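CurJ (Moorea producens 3L, PDB 5TZ6) acts as a dehydratase domain of a curacin polyketide synthase module, probably carrying out vinylogous dehydration of the growing polyketide chain. Local coordinates at residues 172-177 / 237-242; 42-47 / 300-305; 166-171 / 183-188. The protein carries 1 engineered substitution. All coordinates share one frame; numbering follows the deposited sequence.

How the interactions relate
Interaction 1 lies between the other two and touches both, while interactions 2 and 3 do not touch; the three differ in depth and chemistry. Interaction 3 is the buried one, an arginine laid on a tyrosine ring beside isoleucine and valine packing; interactions 1 and 2 are only partly buried. Helix 164-173 serves both interaction 3 and interaction 1, where its Schellman end leads into strand 176-178. That strand pairs with strand 41-43, the start of interaction 2. An arginine bond to a carbonyl marks interaction 1, a CH-pi contact and a capped helix mark interaction 2. Interaction 1 holds Phe240, Val241 and Pro242 of the ligand pocket, interaction 2 Leu305 and interaction 3 Leu171.

Interaction 1: 172-177 / 237-242; sequences WDRQIH and NETFVP. With 7OD ((2E,5R)-5-hydroxy-2-methylhept-2-enoic acid), chain C.
Arg174 reaches across to the backbone of Glu238 through the contact's one hydrogen bond. A bend at chi2 (82°) turns the far end of the chain so that NE donates to Glu238 O at 3.0 Å, nearly straight at 163°; the oxygen lies at the edge of the guanidinium, close to its plane, but the donor stands above the carbonyl plane, 50° out of it. The guanidinium is held at a second point, because NH1 is bonded to His170 O in the preceding helix turn.

Van der Waals contacts continue along the same chain. The aliphatic part of Arg174 lies alongside the turn into the strand, with CG 3.7 Å from Asn237 O and 4.0 Å from Thr239 CB. Ile176 and Thr239 meet tip to tip, CD1 to CG2 at 3.9 Å, while Thr239 OG1 is bonded to His170 NE2.

Beyond this point the strand lines the pocket of the bound heptenoic acid. Val241 CG1 sits 3.6 Å from ligand atom CAC, and Pro242 CD approaches CAE to 3.5 Å; Asp219 binds the ligand by a hydrogen bond.

Gln175, with positive phi, is the C-prime residue of the Schellman motif that ends helix 164-173 and turns the chain into strand 176-178, which pairs with strand 41-43, while strand 239-250 pairs with strand 288-300 and Ile176 also rests on Pro302 of helix 302-305.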
loop_
_atom_site.group_PDB
_atom_site.type_symbol
_atom_site.label_atom_id
_atom_site.label_comp_id
_atom_site.label_asym_id
_atom_site.label_seq_id
_atom_site.Cartn_x
_atom_site.Cartn_y
_atom_site.Cartn_z
ATOM N N TRP A 172 35.375 -5.034 -14.937
ATOM C CA TRP A 172 35.665 -3.665 -15.346
ATOM C C TRP A 172 35.828 -3.564 -16.856
ATOM O O TRP A 172 35.363 -2.602 -17.480
ATOM C CB TRP A 172 36.916 -3.167 -14.624
ATOM C CG TRP A 172 37.023 -1.676 -14.569
ATOM C CD1 TRP A 172 37.607 -0.856 -15.494
ATOM C CD2 TRP A 172 36.495 -0.817 -13.551
ATOM N NE1 TRP A 172 37.499 0.456 -15.098
ATOM C CE2 TRP A 172 36.814 0.507 -13.913
ATOM C CE3 TRP A 172 35.793 -1.041 -12.361
ATOM C CZ2 TRP A 172 36.455 1.600 -13.131
ATOM C CZ3 TRP A 172 35.436 0.046 -11.588
ATOM C CH2 TRP A 172 35.767 1.351 -11.976
ATOM N N ASP A 173 36.460 -4.567 -17.465
ATOM C CA ASP A 173 36.693 -4.537 -18.902
ATOM C C ASP A 173 35.393 -4.611 -19.693
ATOM O O ASP A 173 35.315 -4.069 -20.799
ATOM C CB ASP A 173 37.629 -5.678 -19.289
ATOM C CG ASP A 173 39.002 -5.541 -18.655
ATOM O OD1 ASP A 173 39.434 -4.397 -18.396
ATOM O OD2 ASP A 173 39.649 -6.581 -18.412
ATOM N N ARG A 174 34.368 -5.274 -19.155
ATOM C CA ARG A 174 33.067 -5.344 -19.805
ATOM C C ARG A 174 32.187 -4.143 -19.490
ATOM O O ARG A 174 30.982 -4.186 -19.755
ATOM C CB ARG A 174 32.339 -6.637 -19.414
ATOM C CG ARG A 174 32.757 -7.844 -20.245
ATOM C CD ARG A 174 34.052 -8.455 -19.726
ATOM N NE ARG A 174 34.462 -9.608 -20.525
ATOM C CZ ARG A 174 35.672 -10.160 -20.473
ATOM N NH1 ARG A 174 36.588 -9.669 -19.650
ATOM N NH2 ARG A 174 35.966 -11.200 -21.242
ATOM N N GLN A 175 32.757 -3.079 -18.926
ATOM C CA GLN A 175 32.025 -1.879 -18.533
ATOM C C GLN A 175 31.094 -2.126 -17.359
ATOM O O GLN A 175 30.118 -1.393 -17.178
ATOM C CB GLN A 175 31.229 -1.296 -19.704
ATOM C CG GLN A 175 32.039 -1.184 -20.963
ATOM C CD GLN A 175 33.349 -0.485 -20.724
ATOM O OE1 GLN A 175 33.417 0.510 -19.998
ATOM N NE2 GLN A 175 34.411 -1.021 -21.305
ATOM N N ILE A 176 31.358 -3.156 -16.565
ATOM C CA ILE A 176 30.637 -3.389 -15.321
ATOM C C ILE A 176 31.553 -2.906 -14.203
ATOM O O ILE A 176 32.447 -3.628 -13.751
ATOM C CB ILE A 176 30.230 -4.854 -15.151
ATOM C CG1 ILE A 176 29.303 -5.275 -16.292
ATOM C CG2 ILE A 176 29.519 -5.045 -13.825
ATOM C CD1 ILE A 176 29.011 -6.753 -16.329
ATOM N N HIS A 177 31.326 -1.668 -13.770
ATOM C CA HIS A 177 32.158 -0.986 -12.786
ATOM C C HIS A 177 31.521 -1.182 -11.412
ATOM O O HIS A 177 30.464 -0.602 -11.116
ATOM C CB HIS A 177 32.273 0.496 -13.130
ATOM C CG HIS A 177 33.029 0.777 -14.393
ATOM N ND1 HIS A 177 33.318 2.057 -14.815
ATOM C CD2 HIS A 177 33.588 -0.055 -15.304
ATOM C CE1 HIS A 177 34.005 2.003 -15.942
ATOM N NE2 HIS A 177 34.186 0.734 -16.258
ATOM N N ASN A 237 33.625 -8.040 -25.297
ATOM C CA ASN A 237 32.490 -7.229 -24.872
ATOM C C ASN A 237 31.518 -7.995 -23.983
ATOM O O ASN A 237 30.689 -7.367 -23.313
ATOM C CB ASN A 237 31.727 -6.673 -26.074
ATOM C CG ASN A 237 32.457 -5.533 -26.747
ATOM O OD1 ASN A 237 33.342 -4.925 -26.152
ATOM N ND2 ASN A 237 32.078 -5.224 -27.985
ATOM N N GLU A 238 31.590 -9.325 -23.970
ATOM C CA GLU A 238 30.579 -10.170 -23.352
ATOM C C GLU A 238 31.091 -10.804 -22.066
ATOM O O GLU A 238 32.280 -11.101 -21.923
ATOM C CB GLU A 238 30.177 -11.303 -24.299
ATOM C CG GLU A 238 29.364 -10.898 -25.506
ATOM C CD GLU A 238 29.214 -12.040 -26.501
ATOM O OE1 GLU A 238 28.344 -11.950 -27.390
ATOM O OE2 GLU A 238 29.969 -13.032 -26.390
ATOM N N THR A 239 30.166 -11.028 -21.136
ATOM C CA THR A 239 30.423 -11.839 -19.958
ATOM C C THR A 239 29.173 -12.651 -19.657
ATOM O O THR A 239 28.107 -12.417 -20.234
ATOM C CB THR A 239 30.821 -10.969 -18.756
ATOM O OG1 THR A 239 31.241 -11.809 -17.673
ATOM C CG2 THR A 239 29.655 -10.090 -18.315
ATOM N N PHE A 240 29.302 -13.613 -18.743
ATOM C CA PHE A 240 28.154 -14.413 -18.327
ATOM C C PHE A 240 27.312 -13.592 -17.357
ATOM O O PHE A 240 27.798 -13.184 -16.300
ATOM C CB PHE A 240 28.606 -15.726 -17.684
ATOM C CG PHE A 240 29.236 -16.696 -18.653
ATOM C CD1 PHE A 240 28.450 -17.455 -19.507
ATOM C CD2 PHE A 240 30.615 -16.848 -18.712
ATOM C CE1 PHE A 240 29.023 -18.344 -20.405
ATOM C CE2 PHE A 240 31.196 -17.734 -19.609
ATOM C CZ PHE A 240 30.396 -18.484 -20.458
ATOM N N VAL A 241 26.057 -13.349 -17.715
ATOM C CA VAL A 241 25.147 -12.583 -16.867
ATOM C C VAL A 241 24.121 -13.526 -16.246
ATOM O O VAL A 241 23.658 -14.465 -16.911
ATOM C CB VAL A 241 24.469 -11.452 -17.652
ATOM C CG1 VAL A 241 23.619 -10.601 -16.718
ATOM C CG2 VAL A 241 25.525 -10.601 -18.334
ATOM N N PRO A 242 23.776 -13.351 -14.972
ATOM C CA PRO A 242 22.790 -14.243 -14.350
ATOM C C PRO A 242 21.488 -14.233 -15.130
ATOM O O PRO A 242 20.922 -13.176 -15.422
ATOM C CB PRO A 242 22.618 -13.654 -12.949
ATOM C CG PRO A 242 23.943 -13.014 -12.664
ATOM C CD PRO A 242 24.432 -12.472 -13.987
HETATM O OAB 7OD C . 24.746 -6.595 -16.204
HETATM C CAA 7OD C . 23.684 -6.888 -15.618
HETATM O OAI 7OD C . 22.598 -6.420 -16.029
HETATM C CAC 7OD C . 23.713 -7.820 -14.401
HETATM C CAK 7OD C . 22.400 -8.175 -13.684
HETATM C CAD 7OD C . 25.046 -8.398 -13.896
HETATM C CAE 7OD C . 25.022 -9.329 -12.672
HETATM C CAF 7OD C . 26.365 -10.004 -12.300
HETATM O OAH 7OD C . 26.905 -9.355 -11.145
HETATM C CAG 7OD C . 27.416 -9.971 -13.416
HETATM C CAJ 7OD C . 28.512 -10.981 -13.067
#

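Interaction 2: 42-47 / 300-305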
loop_
_atom_site.group_PDB
_atom_site.type_symbol
_atom_site.label_atom_id
_atom_site.label_comp_id
_atom_site.label_asym_id
_atom_site.label_seq_id
_atom_site.Cartn_x
_atom_site.Cartn_y
_atom_site.Cartn_z
ATOM N N ILE A 42 27.550 0.044 -11.630
ATOM C CA ILE A 42 27.475 0.938 -12.786
ATOM C C ILE A 42 27.722 0.114 -14.042
ATOM O O ILE A 42 28.796 -0.474 -14.200
ATOM C CB ILE A 42 28.500 2.083 -12.679
ATOM C CG1 ILE A 42 28.382 2.792 -11.326
ATOM C CG2 ILE A 42 28.371 3.066 -13.841
ATOM C CD1 ILE A 42 26.948 2.999 -10.870
ATOM N N VAL A 43 26.746 0.075 -14.943
ATOM C CA VAL A 43 26.871 -0.655 -16.204
ATOM C C VAL A 43 26.786 0.356 -17.340
ATOM O O VAL A 43 25.767 1.042 -17.490
ATOM C CB VAL A 43 25.794 -1.739 -16.351
ATOM C CG1 VAL A 43 26.026 -2.544 -17.617
ATOM C CG2 VAL A 43 25.791 -2.649 -15.130
ATOM N N TYR A 44 27.842 0.432 -18.149
ATOM C CA TYR A 44 27.911 1.407 -19.234
ATOM C C TYR A 44 27.456 2.785 -18.768
ATOM O O TYR A 44 26.720 3.480 -19.477
ATOM C CB TYR A 44 27.087 0.950 -20.449
ATOM C CG TYR A 44 27.810 -0.037 -21.344
ATOM C CD1 TYR A 44 27.745 -1.401 -21.118
ATOM C CD2 TYR A 44 28.576 0.411 -22.421
ATOM C CE1 TYR A 44 28.417 -2.295 -21.937
ATOM C CE2 TYR A 44 29.249 -0.475 -23.244
ATOM C CZ TYR A 44 29.166 -1.827 -22.996
ATOM O OH TYR A 44 29.832 -2.717 -23.806
ATOM N N GLU A 45 27.895 3.182 -17.573
ATOM C CA GLU A 45 27.667 4.493 -16.959
ATOM C C GLU A 45 26.257 4.677 -16.408
ATOM O O GLU A 45 25.887 5.809 -16.048
ATOM C CB GLU A 45 27.992 5.637 -17.924
ATOM C CG GLU A 45 29.431 5.611 -18.427
ATOM C CD GLU A 45 29.784 6.831 -19.259
ATOM O OE1 GLU A 45 30.953 7.274 -19.205
ATOM O OE2 GLU A 45 28.890 7.353 -19.958
ATOM N N GLN A 46 25.467 3.620 -16.289
ATOM C CA GLN A 46 24.108 3.721 -15.779
ATOM C C GLN A 46 23.997 2.984 -14.455
ATOM O O GLN A 46 24.635 1.946 -14.256
ATOM C CB GLN A 46 23.086 3.136 -16.757
ATOM C CG GLN A 46 23.094 3.736 -18.151
ATOM C CD GLN A 46 22.029 3.108 -19.036
ATOM O OE1 GLN A 46 22.331 2.535 -20.082
ATOM N NE2 GLN A 46 20.773 3.211 -18.611
ATOM N N VAL A 47 23.194 3.532 -13.547
ATOM C CA VAL A 47 22.873 2.808 -12.326
ATOM C C VAL A 47 21.924 1.676 -12.684
ATOM O O VAL A 47 20.838 1.908 -13.228
ATOM C CB VAL A 47 22.251 3.740 -11.284
ATOM C CG1 VAL A 47 21.751 2.938 -10.098
ATOM C CG2 VAL A 47 23.266 4.780 -10.844
ATOM N N ALA A 300 26.583 -12.414 -22.609
ATOM C CA ALA A 300 25.810 -11.291 -23.112
ATOM C C ALA A 300 26.635 -10.018 -23.016
ATOM O O ALA A 300 27.565 -9.912 -22.213
ATOM C CB ALA A 300 24.492 -11.133 -22.348
ATOM N N ASN A 301 26.280 -9.059 -23.858
ATOM C CA ASN A 301 26.839 -7.723 -23.770
ATOM C C ASN A 301 25.958 -6.899 -22.844
ATOM O O ASN A 301 24.788 -6.665 -23.174
ATOM C CB ASN A 301 26.905 -7.080 -25.143
ATOM C CG ASN A 301 27.620 -5.741 -25.133
ATOM O OD1 ASN A 301 27.487 -4.955 -24.191
ATOM N ND2 ASN A 301 28.377 -5.471 -26.192
ATOM N N PRO A 302 26.457 -6.448 -21.692
ATOM C CA PRO A 302 25.575 -5.738 -20.752
ATOM C C PRO A 302 24.899 -4.531 -21.367
ATOM O O PRO A 302 23.795 -4.154 -20.928
ATOM C CB PRO A 302 26.526 -5.339 -19.615
ATOM C CG PRO A 302 27.624 -6.364 -19.679
ATOM C CD PRO A 302 27.818 -6.615 -21.155
ATOM N N LYS A 303 25.499 -3.946 -22.407
ATOM C CA LYS A 303 24.842 -2.851 -23.108
ATOM C C LYS A 303 23.465 -3.268 -23.602
ATOM O O LYS A 303 22.495 -2.513 -23.466
ATOM C CB LYS A 303 25.688 -2.384 -24.292
ATOM C CG LYS A 303 25.035 -1.223 -25.028
ATOM C CD LYS A 303 25.573 -1.015 -26.441
ATOM C CE LYS A 303 27.036 -0.632 -26.465
ATOM N NZ LYS A 303 27.487 -0.348 -27.865
ATOM N N ILE A 304 23.357 -4.474 -24.169
ATOM C CA ILE A 304 22.091 -4.877 -24.770
ATOM C C ILE A 304 21.070 -5.203 -23.693
ATOM O O ILE A 304 19.867 -4.987 -23.884
ATOM C CB ILE A 304 22.298 -6.059 -25.736
ATOM C CG1 ILE A 304 23.582 -5.874 -26.548
ATOM C CG2 ILE A 304 21.097 -6.198 -26.668
ATOM C CD1 ILE A 304 23.565 -4.665 -27.460
ATOM N N LEU A 305 21.520 -5.706 -22.540
ATOM C CA LEU A 305 20.601 -5.883 -21.425
ATOM C C LEU A 305 20.039 -4.548 -20.967
ATOM O O LEU A 305 18.878 -4.478 -20.549
ATOM C CB LEU A 305 21.283 -6.602 -20.263
ATOM C CG LEU A 305 21.180 -8.132 -20.264
ATOM C CD1 LEU A 305 21.610 -8.724 -21.602
ATOM C CD2 LEU A 305 21.997 -8.725 -19.119
#
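Lys303 CB lies over one face of the Tyr44 ring in a CH-pi contact, 3.8 Å from the centroid and 19° off the normal. The lysine chain bends at chi3, which keeps CE at 3.9 Å from Tyr44 CE2. The helix backbone comes in as well: Lys303 N is 3.4 Å from Tyr44 CE1. Beside the tyrosine, Val43 meets Pro302 at about a right angle, CG1 to CB at 3.5 Å; with CG1 anti to the backbone N (chi1 -175°), that methyl points at the proline ring. With an alanine in place of Tyr44, the Lys303 methylenes would probably lose their aromatic partner and a gap would open beside the start of the helix.

Val43 to Gln46 form a type I' beta turn, the tight hairpin link between strands 41-43 and 46-49, closed by Val43 N to Gln46 O and Gln46 N to Val43 O. On the other side, Asn301 is the N-cap of helix 302-305, its OD1 accepting from Lys303 N at 2.9 Å, which helps to hold the first turn, with Pro302 and Lys303, in position. Farther out, Tyr44 also touches Gln175, strand 176-178 borders the hairpin through Ile42 and His177, and Pro302 and Leu305 touch the bound acid.

Interaction 3: 166-171 / 183-188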
loop_
_atom_site.group_PDB
_atom_site.type_symbol
_atom_site.label_atom_id
_atom_site.label_comp_id
_atom_site.label_asym_id
_atom_site.label_seq_id
_atom_site.Cartn_x
_atom_site.Cartn_y
_atom_site.Cartn_z
ATOM N N GLU A 166 41.532 -9.868 -10.261
ATOM C CA GLU A 166 41.255 -10.476 -11.555
ATOM C C GLU A 166 39.759 -10.553 -11.808
ATOM O O GLU A 166 39.297 -10.330 -12.933
ATOM C CB GLU A 166 41.879 -11.868 -11.625
ATOM C CG GLU A 166 43.385 -11.870 -11.811
ATOM C CD GLU A 166 43.917 -13.247 -12.164
ATOM O OE1 GLU A 166 44.668 -13.827 -11.349
ATOM O OE2 GLU A 166 43.571 -13.755 -13.253
ATOM N N ILE A 167 38.975 -10.846 -10.770
ATOM C CA ILE A 167 37.532 -10.886 -10.965
ATOM C C ILE A 167 37.008 -9.490 -11.252
ATOM O O ILE A 167 36.336 -9.254 -12.266
ATOM C CB ILE A 167 36.840 -11.510 -9.742
ATOM C CG1 ILE A 167 37.139 -13.008 -9.663
ATOM C CG2 ILE A 167 35.335 -11.246 -9.784
ATOM C CD1 ILE A 167 36.454 -13.695 -8.498
ATOM N N TYR A 168 37.391 -8.518 -10.422
ATOM C CA TYR A 168 36.825 -7.191 -10.606
ATOM C C TYR A 168 37.310 -6.597 -11.914
ATOM O O TYR A 168 36.525 -6.019 -12.678
ATOM C CB TYR A 168 37.204 -6.296 -9.430
ATOM C CG TYR A 168 36.712 -6.818 -8.095
ATOM C CD1 TYR A 168 35.401 -7.227 -7.929
ATOM C CD2 TYR A 168 37.576 -6.922 -7.006
ATOM C CE1 TYR A 168 34.953 -7.711 -6.713
ATOM C CE2 TYR A 168 37.144 -7.403 -5.790
ATOM C CZ TYR A 168 35.829 -7.795 -5.646
ATOM O OH TYR A 168 35.392 -8.276 -4.432
ATOM N N GLN A 169 38.568 -6.866 -12.252
ATOM C CA GLN A 169 39.101 -6.394 -13.519
ATOM C C GLN A 169 38.353 -7.033 -14.675
ATOM O O GLN A 169 37.974 -6.340 -15.632
ATOM C CB GLN A 169 40.594 -6.700 -13.610
ATOM C CG GLN A 169 41.230 -6.190 -14.884
ATOM C CD GLN A 169 41.289 -4.675 -14.916
ATOM O OE1 GLN A 169 41.883 -4.055 -14.038
ATOM N NE2 GLN A 169 40.678 -4.071 -15.931
ATOM N N HIS A 170 38.113 -8.351 -14.598
ATOM C CA HIS A 170 37.346 -9.001 -15.655
ATOM C C HIS A 170 36.033 -8.270 -15.888
ATOM O O HIS A 170 35.610 -8.082 -17.034
ATOM C CB HIS A 170 37.090 -10.472 -15.314
ATOM C CG HIS A 170 36.176 -11.165 -16.281
ATOM N ND1 HIS A 170 36.639 -11.953 -17.312
ATOM C CD2 HIS A 170 34.823 -11.194 -16.366
ATOM C CE1 HIS A 170 35.613 -12.438 -17.992
ATOM N NE2 HIS A 170 34.500 -11.988 -17.441
ATOM N N LEU A 171 35.392 -7.815 -14.811
ATOM C CA LEU A 171 34.122 -7.125 -14.980
ATOM C C LEU A 171 34.343 -5.702 -15.467
ATOM O O LEU A 171 33.606 -5.217 -16.335
ATOM C CB LEU A 171 33.336 -7.144 -13.665
ATOM C CG LEU A 171 32.791 -8.516 -13.249
ATOM C CD1 LEU A 171 32.180 -8.442 -11.866
ATOM C CD2 LEU A 171 31.760 -9.036 -14.255
ATOM N N ARG A 183 32.100 -5.179 -3.529
ATOM C CA ARG A 183 33.353 -5.934 -3.559
ATOM C C ARG A 183 33.525 -6.650 -2.222
ATOM O O ARG A 183 34.295 -6.231 -1.360
ATOM C CB ARG A 183 34.536 -5.011 -3.883
ATOM C CG ARG A 183 34.465 -4.432 -5.300
ATOM C CD ARG A 183 35.650 -3.550 -5.647
ATOM N NE ARG A 183 35.523 -3.049 -7.009
ATOM C CZ ARG A 183 36.531 -2.940 -7.870
ATOM N NH1 ARG A 183 36.307 -2.487 -9.102
ATOM N NH2 ARG A 183 37.754 -3.318 -7.515
ATOM N N TRP A 184 32.787 -7.750 -2.062
ATOM C CA TRP A 184 32.827 -8.571 -0.859
ATOM C C TRP A 184 33.945 -9.603 -0.888
ATOM O O TRP A 184 34.443 -9.998 0.174
ATOM C CB TRP A 184 31.494 -9.314 -0.674
ATOM C CG TRP A 184 30.353 -8.507 -0.114
ATOM C CD1 TRP A 184 29.724 -7.449 -0.702
ATOM C CD2 TRP A 184 29.701 -8.711 1.147
ATOM N NE1 TRP A 184 28.725 -6.978 0.115
ATOM C CE2 TRP A 184 28.690 -7.735 1.258
ATOM C CE3 TRP A 184 29.877 -9.621 2.196
ATOM C CZ2 TRP A 184 27.857 -7.644 2.374
ATOM C CZ3 TRP A 184 29.049 -9.528 3.308
ATOM C CH2 TRP A 184 28.054 -8.548 3.386
ATOM N N ILE A 185 34.329 -10.070 -2.073
ATOM C CA ILE A 185 35.281 -11.170 -2.197
ATOM C C ILE A 185 36.682 -10.664 -1.869
ATOM O O ILE A 185 37.276 -9.898 -2.632
ATOM C CB ILE A 185 35.224 -11.810 -3.588
ATOM C CG1 ILE A 185 33.810 -12.357 -3.836
ATOM C CG2 ILE A 185 36.292 -12.882 -3.725
ATOM C CD1 ILE A 185 33.594 -13.009 -5.170
ATOM N N GLU A 186 37.210 -11.088 -0.722
ATOM C CA GLU A 186 38.562 -10.731 -0.321
ATOM C C GLU A 186 39.598 -11.746 -0.776
ATOM O O GLU A 186 40.735 -11.361 -1.065
ATOM C CB GLU A 186 38.653 -10.585 1.199
ATOM C CG GLU A 186 37.911 -9.390 1.765
ATOM C CD GLU A 186 38.851 -8.269 2.156
ATOM O OE1 GLU A 186 39.647 -8.464 3.102
ATOM O OE2 GLU A 186 38.802 -7.196 1.517
ATOM N N GLN A 187 39.249 -13.031 -0.855
ATOM C CA GLN A 187 40.256 -14.017 -1.232
ATOM C C GLN A 187 39.631 -15.085 -2.112
ATOM O O GLN A 187 38.430 -15.350 -2.026
ATOM C CB GLN A 187 40.898 -14.652 0.005
ATOM C CG GLN A 187 41.923 -13.767 0.673
ATOM C CD GLN A 187 42.674 -14.489 1.766
ATOM O OE1 GLN A 187 43.870 -14.762 1.644
ATOM N NE2 GLN A 187 41.969 -14.820 2.840
ATOM N N VAL A 188 40.452 -15.700 -2.962
ATOM C CA VAL A 188 39.948 -16.651 -3.951
ATOM C C VAL A 188 40.922 -17.811 -4.093
ATOM O O VAL A 188 42.124 -17.606 -4.289
ATOM C CB VAL A 188 39.708 -15.979 -5.316
ATOM C CG1 VAL A 188 39.082 -16.969 -6.300
ATOM C CG2 VAL A 188 38.811 -14.763 -5.145
#
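Tyr168 holds CG anti to its carbonyl carbon (chi1 -60°), which swings the ring off the helix toward Arg183, whose chain, extended from CG to NE, runs back along the ring from the hydroxyl end to the CB end. Arg183 CG thus lies over the ring face, 3.7 Å from the centroid in a CH-pi contact. Past it the guanidinium lies flat on the tyrosine with planes 25° apart, and Arg183 CZ is 4.5 Å from the Tyr168 ring centroid, an off-centre cation-pi arrangement. One guanidinium face covers Tyr168 CB, while NE is bonded to Leu178 O, which helps to fix the group's rotation. At the far end of the ring, Tyr168 OH donates to Ile185 O at 3.1 Å.

Helix 164-173 here packs across strand 185-190 of the antiparallel hot-dog framework, their local axes 10.6 Å apart at 114°. A classic beta bulge, where Glu186 and Gln187 both face Gln198, lets Ile185 and Val188 point to the same helix although they are three residues apart. Ile167 CD1 meets both, at 4.2 Å from Val188 CG2 and 4.4 Å from Ile185 CD1. Ile185 also touches Cys197 and Met199 of strand 194-200, and Tyr168 touches Gln223 of helix 215-223. Farther along helix 164-173, Leu171 touches the bound acid.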